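Local atomic coordinates of sugar ABC transporter (Sugar-binding protein) (Bacillus halodurans, PDB entry 4YO7), a protein that binds myo-inositol between its two lobes and probably serves as the solute-binding component of a sugar ABC transporter. Residues A[208-212]-A[236-242]. Sequence-based numbering, arbitrary orientation.
Sequences AKFDR and NDEMALG. With INS (1,2,3,4,5,6-hexahydroxy-cyclohexane), chain F.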
ATOM      1  N   ALA A 208       1.313  11.315  -8.850  1.00  8.72           N
ATOM      2  CA  ALA A 208       1.787  12.153  -7.741  1.00  7.84           C
ATOM      3  C   ALA A 208       2.524  11.291  -6.706  1.00  7.75           C
ATOM      4  O   ALA A 208       2.686  11.671  -5.549  1.00  9.28           O
ATOM      5  CB  ALA A 208       0.638  12.956  -7.113  1.00  9.76           C
ATOM      6  N   LYS A 209       3.050  10.159  -7.171  1.00  8.43           N
ATOM      7  CA  LYS A 209       4.136   9.463  -6.488  1.00 11.43           C
ATOM      8  C   LYS A 209       3.817   9.080  -5.038  1.00  7.55           C
ATOM      9  O   LYS A 209       4.705   9.049  -4.199  1.00  9.42           O
ATOM     10  CB  LYS A 209       5.402  10.322  -6.532  1.00 10.41           C
ATOM     11  CG  LYS A 209       5.803  10.731  -7.948  1.00 17.78           C
ATOM     12  CD  LYS A 209       7.010  11.666  -7.955  1.00 34.44           C
ATOM     13  CE  LYS A 209       7.372  12.091  -9.368  1.00 31.59           C
ATOM     14  NZ  LYS A 209       8.348  11.186 -10.001  1.00 27.95           N
ATOM     15  N   PHE A 210       2.555   8.747  -4.782  1.00  8.92           N
ATOM     16  CA  PHE A 210       2.033   8.390  -3.453  1.00  7.76           C
ATOM     17  C   PHE A 210       2.260   9.470  -2.405  1.00  8.41           C
ATOM     18  O   PHE A 210       2.144   9.190  -1.193  1.00 13.78           O
ATOM     19  CB  PHE A 210       2.630   7.069  -2.962  1.00  7.65           C
ATOM     20  CG  PHE A 210       2.023   5.826  -3.576  1.00  7.34           C
ATOM     21  CD1 PHE A 210       0.651   5.709  -3.808  1.00  9.10           C
ATOM     22  CD2 PHE A 210       2.831   4.751  -3.876  1.00  9.38           C
ATOM     23  CE1 PHE A 210       0.115   4.555  -4.312  1.00  7.95           C
ATOM     24  CE2 PHE A 210       2.291   3.601  -4.396  1.00 12.56           C
ATOM     25  CZ  PHE A 210       0.925   3.511  -4.625  1.00  9.58           C
ATOM     26  N   ASP A 211       2.518  10.706  -2.854  1.00  8.47           N
ATOM     27  CA  ASP A 211       2.970  11.793  -1.982  1.00  9.05           C
ATOM     28  C   ASP A 211       1.947  12.939  -1.850  1.00 10.23           C
ATOM     29  O   ASP A 211       1.330  13.356  -2.837  1.00 10.31           O
ATOM     30  CB  ASP A 211       4.308  12.329  -2.519  1.00 10.96           C
ATOM     31  CG  ASP A 211       4.905  13.386  -1.636  1.00 17.54           C
ATOM     32  OD1 ASP A 211       5.497  13.012  -0.610  1.00 18.13           O
ATOM     33  OD2 ASP A 211       4.781  14.579  -1.963  1.00 15.69           O
ATOM     34  N   ARG A 212       1.734  13.413  -0.627  1.00 10.66           N
ATOM     35  CA  ARG A 212       0.781  14.504  -0.373  1.00 11.42           C
ATOM     36  C   ARG A 212       1.149  15.806  -1.060  1.00 12.67           C
ATOM     37  O   ARG A 212       0.310  16.434  -1.698  1.00 11.49           O
ATOM     38  CB  ARG A 212       0.647  14.760   1.129  1.00 13.11           C
ATOM     39  CG  ARG A 212      -0.540  15.631   1.508  1.00 11.96           C
ATOM     40  CD  ARG A 212      -0.585  15.897   3.001  1.00 18.00           C
ATOM     41  NE  ARG A 212      -0.734  14.672   3.767  1.00 16.06           N
ATOM     42  CZ  ARG A 212      -1.174  14.621   5.014  1.00 21.89           C
ATOM     43  NH1 ARG A 212      -1.510  15.742   5.637  1.00 22.10           N
ATOM     44  NH2 ARG A 212      -1.288  13.449   5.633  1.00 18.43           N
ATOM     45  N   ASN A 236      -3.727   6.452  -3.515  1.00  8.02           N
ATOM     46  CA  ASN A 236      -3.669   6.379  -2.059  1.00  8.40           C
ATOM     47  C   ASN A 236      -4.169   7.634  -1.384  1.00  8.89           C
ATOM     48  O   ASN A 236      -4.432   8.656  -2.022  1.00  9.93           O
ATOM     49  CB  ASN A 236      -2.241   6.034  -1.558  1.00  8.28           C
ATOM     50  CG  ASN A 236      -1.275   7.221  -1.516  1.00 10.97           C
ATOM     51  OD1 ASN A 236      -1.457   8.249  -2.167  1.00 10.60           O
ATOM     52  ND2 ASN A 236      -0.192   7.043  -0.743  1.00  8.92           N
ATOM     53  N   ASP A 237      -4.317   7.533  -0.078  1.00  9.35           N
ATOM     54  CA  ASP A 237      -4.878   8.624   0.702  1.00  9.97           C
ATOM     55  C   ASP A 237      -3.991   9.856   0.733  1.00 12.28           C
ATOM     56  O   ASP A 237      -4.509  10.979   0.711  1.00 11.50           O
ATOM     57  CB  ASP A 237      -5.147   8.174   2.154  1.00 13.08           C
ATOM     58  CG  ASP A 237      -6.370   7.286   2.291  1.00 11.07           C
ATOM     59  OD1 ASP A 237      -7.291   7.369   1.437  1.00 14.52           O
ATOM     60  OD2 ASP A 237      -6.439   6.520   3.287  1.00 16.15           O
ATOM     61  N   GLU A 238      -2.672   9.677   0.779  1.00 10.81           N
ATOM     62  CA  GLU A 238      -1.797  10.844   0.837  1.00 11.76           C
ATOM     63  C   GLU A 238      -2.022  11.756  -0.367  1.00 10.72           C
ATOM     64  O   GLU A 238      -2.126  12.971  -0.215  1.00 10.36           O
ATOM     65  CB  GLU A 238      -0.328  10.436   0.923  1.00 13.01           C
ATOM     66  CG  GLU A 238       0.083   9.991   2.304  1.00 10.24           C
ATOM     67  CD  GLU A 238      -0.087  11.112   3.357  1.00 14.87           C
ATOM     68  OE1 GLU A 238       0.645  12.112   3.276  1.00 15.62           O
ATOM     69  OE2 GLU A 238      -0.957  10.999   4.255  1.00 18.76           O
HETATM   70  N   MSE A 239      -2.113  11.185  -1.565  1.00 10.16           N
HETATM   71  CA  MSE A 239      -2.340  12.029  -2.744  1.00 11.17           C
HETATM   72  C   MSE A 239      -3.698  12.713  -2.697  1.00 11.19           C
HETATM   73  O   MSE A 239      -3.809  13.902  -3.042  1.00 10.99           O
HETATM   74  CB  MSE A 239      -2.188  11.222  -4.033  1.00  8.61           C
HETATM   75  CG  MSE A 239      -0.742  10.832  -4.255  1.00  9.14           C
HETATM   76 SE   MSE A 239      -0.491   9.847  -5.911  1.00 16.90          SE
HETATM   77  CE  MSE A 239      -1.690   8.348  -5.634  1.00  9.36           C
ATOM     78  N   ALA A 240      -4.717  11.982  -2.245  1.00 10.93           N
ATOM     79  CA  ALA A 240      -6.065  12.536  -2.123  1.00 10.48           C
ATOM     80  C   ALA A 240      -6.072  13.705  -1.160  1.00 12.95           C
ATOM     81  O   ALA A 240      -6.713  14.714  -1.419  1.00 12.28           O
ATOM     82  CB  ALA A 240      -7.048  11.465  -1.679  1.00 10.65           C
ATOM     83  N   LEU A 241      -5.321  13.584  -0.070  1.00 11.92           N
ATOM     84  CA  LEU A 241      -5.245  14.657   0.926  1.00 13.73           C
ATOM     85  C   LEU A 241      -4.555  15.891   0.346  1.00 12.43           C
ATOM     86  O   LEU A 241      -4.925  17.036   0.643  1.00 13.87           O
ATOM     87  CB  LEU A 241      -4.513  14.164   2.175  1.00 12.53           C
ATOM     88  CG  LEU A 241      -5.290  13.122   2.991  1.00 12.34           C
ATOM     89  CD1 LEU A 241      -4.438  12.577   4.140  1.00 18.62           C
ATOM     90  CD2 LEU A 241      -6.619  13.643   3.550  1.00 17.27           C
ATOM     91  N   GLY A 242      -3.555  15.667  -0.501  1.00 12.09           N
ATOM     92  CA  GLY A 242      -2.932  16.763  -1.221  1.00 13.40           C
ATOM     93  C   GLY A 242      -3.892  17.446  -2.182  1.00 12.47           C
ATOM     94  O   GLY A 242      -3.932  18.667  -2.278  1.00 12.96           O
TER
HETATM   95  C1  INS F 405       2.854   2.276  -0.335  1.00  7.14           C
HETATM   96  C2  INS F 405       2.105   3.404   0.365  1.00  7.73           C
HETATM   97  C3  INS F 405       0.643   3.375  -0.080  1.00  7.59           C
HETATM   98  C4  INS F 405      -0.017   2.033   0.258  1.00  7.38           C
HETATM   99  C5  INS F 405       0.778   0.895  -0.416  1.00  6.72           C
HETATM  100  C6  INS F 405       2.233   0.938   0.028  1.00  7.07           C
HETATM  101  O1  INS F 405       4.248   2.253   0.081  1.00  8.46           O
HETATM  102  O2  INS F 405       2.184   3.171   1.770  1.00  9.50           O
HETATM  103  O3  INS F 405      -0.023   4.471   0.612  1.00  9.03           O
HETATM  104  O4  INS F 405      -1.351   2.001  -0.272  1.00  7.59           O
HETATM  105  O5  INS F 405       0.216  -0.359   0.009  1.00  6.97           O
HETATM  106  O6  INS F 405       2.961  -0.125  -0.702  1.00  7.20           O
HETATM  107  O   HOH W   1       2.875  12.150   1.786  1.00 12.45           O
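With its CG wedged between backbone N and carbonyl carbon (chi1 80°), Asn236 turns its amide against Phe210, whose own CG lies anti to the carbonyl carbon (chi1 -78°). Both sit at the inositol pocket of a type 1 periplasmic-binding fold, where the type I' turn Ala208–Asp211 after strand 200-207 meets the start of helix 237-249. Asn236 ND2 spends its two hydrogens on different partners, Asn236 ND2 to Phe210 O at 3.2 Å and Asn236 ND2 to INS O3 at 2.9 Å, the latter nearly straight. OD1 of the same amide N-caps the helix, accepting from Met239 N at 3.1 Å from above the carbonyl plane. Three bonds therefore fix the rotation of this first-shell amide, while C3 of the inositol lies over the centre of one face of the Phe210 ring. Under the turn, the selenium of Met239, a selenomethionine, packs against Ala208 CB (SE to CB 3.5 Å).

Farther from the ligand, Arg212 grips Glu238 side-on: NE reaches OE1 from above the carboxylate plane, and NH2 meets the syn lone pair of OE2 at 2.8 Å. Leu241 CD1 covers one guanidinium face, and Ala266 of helix 265-272 also touches this arginine. A leucine in place of Arg212 would probably leave the Glu238 carboxylate without its charged mate and freer to turn. The same carboxylate also links to the first turn of helix 212-224 through a water, which donates to Glu238 OE1 at 2.7 Å and accepts from Arg212 N at 3.0 Å.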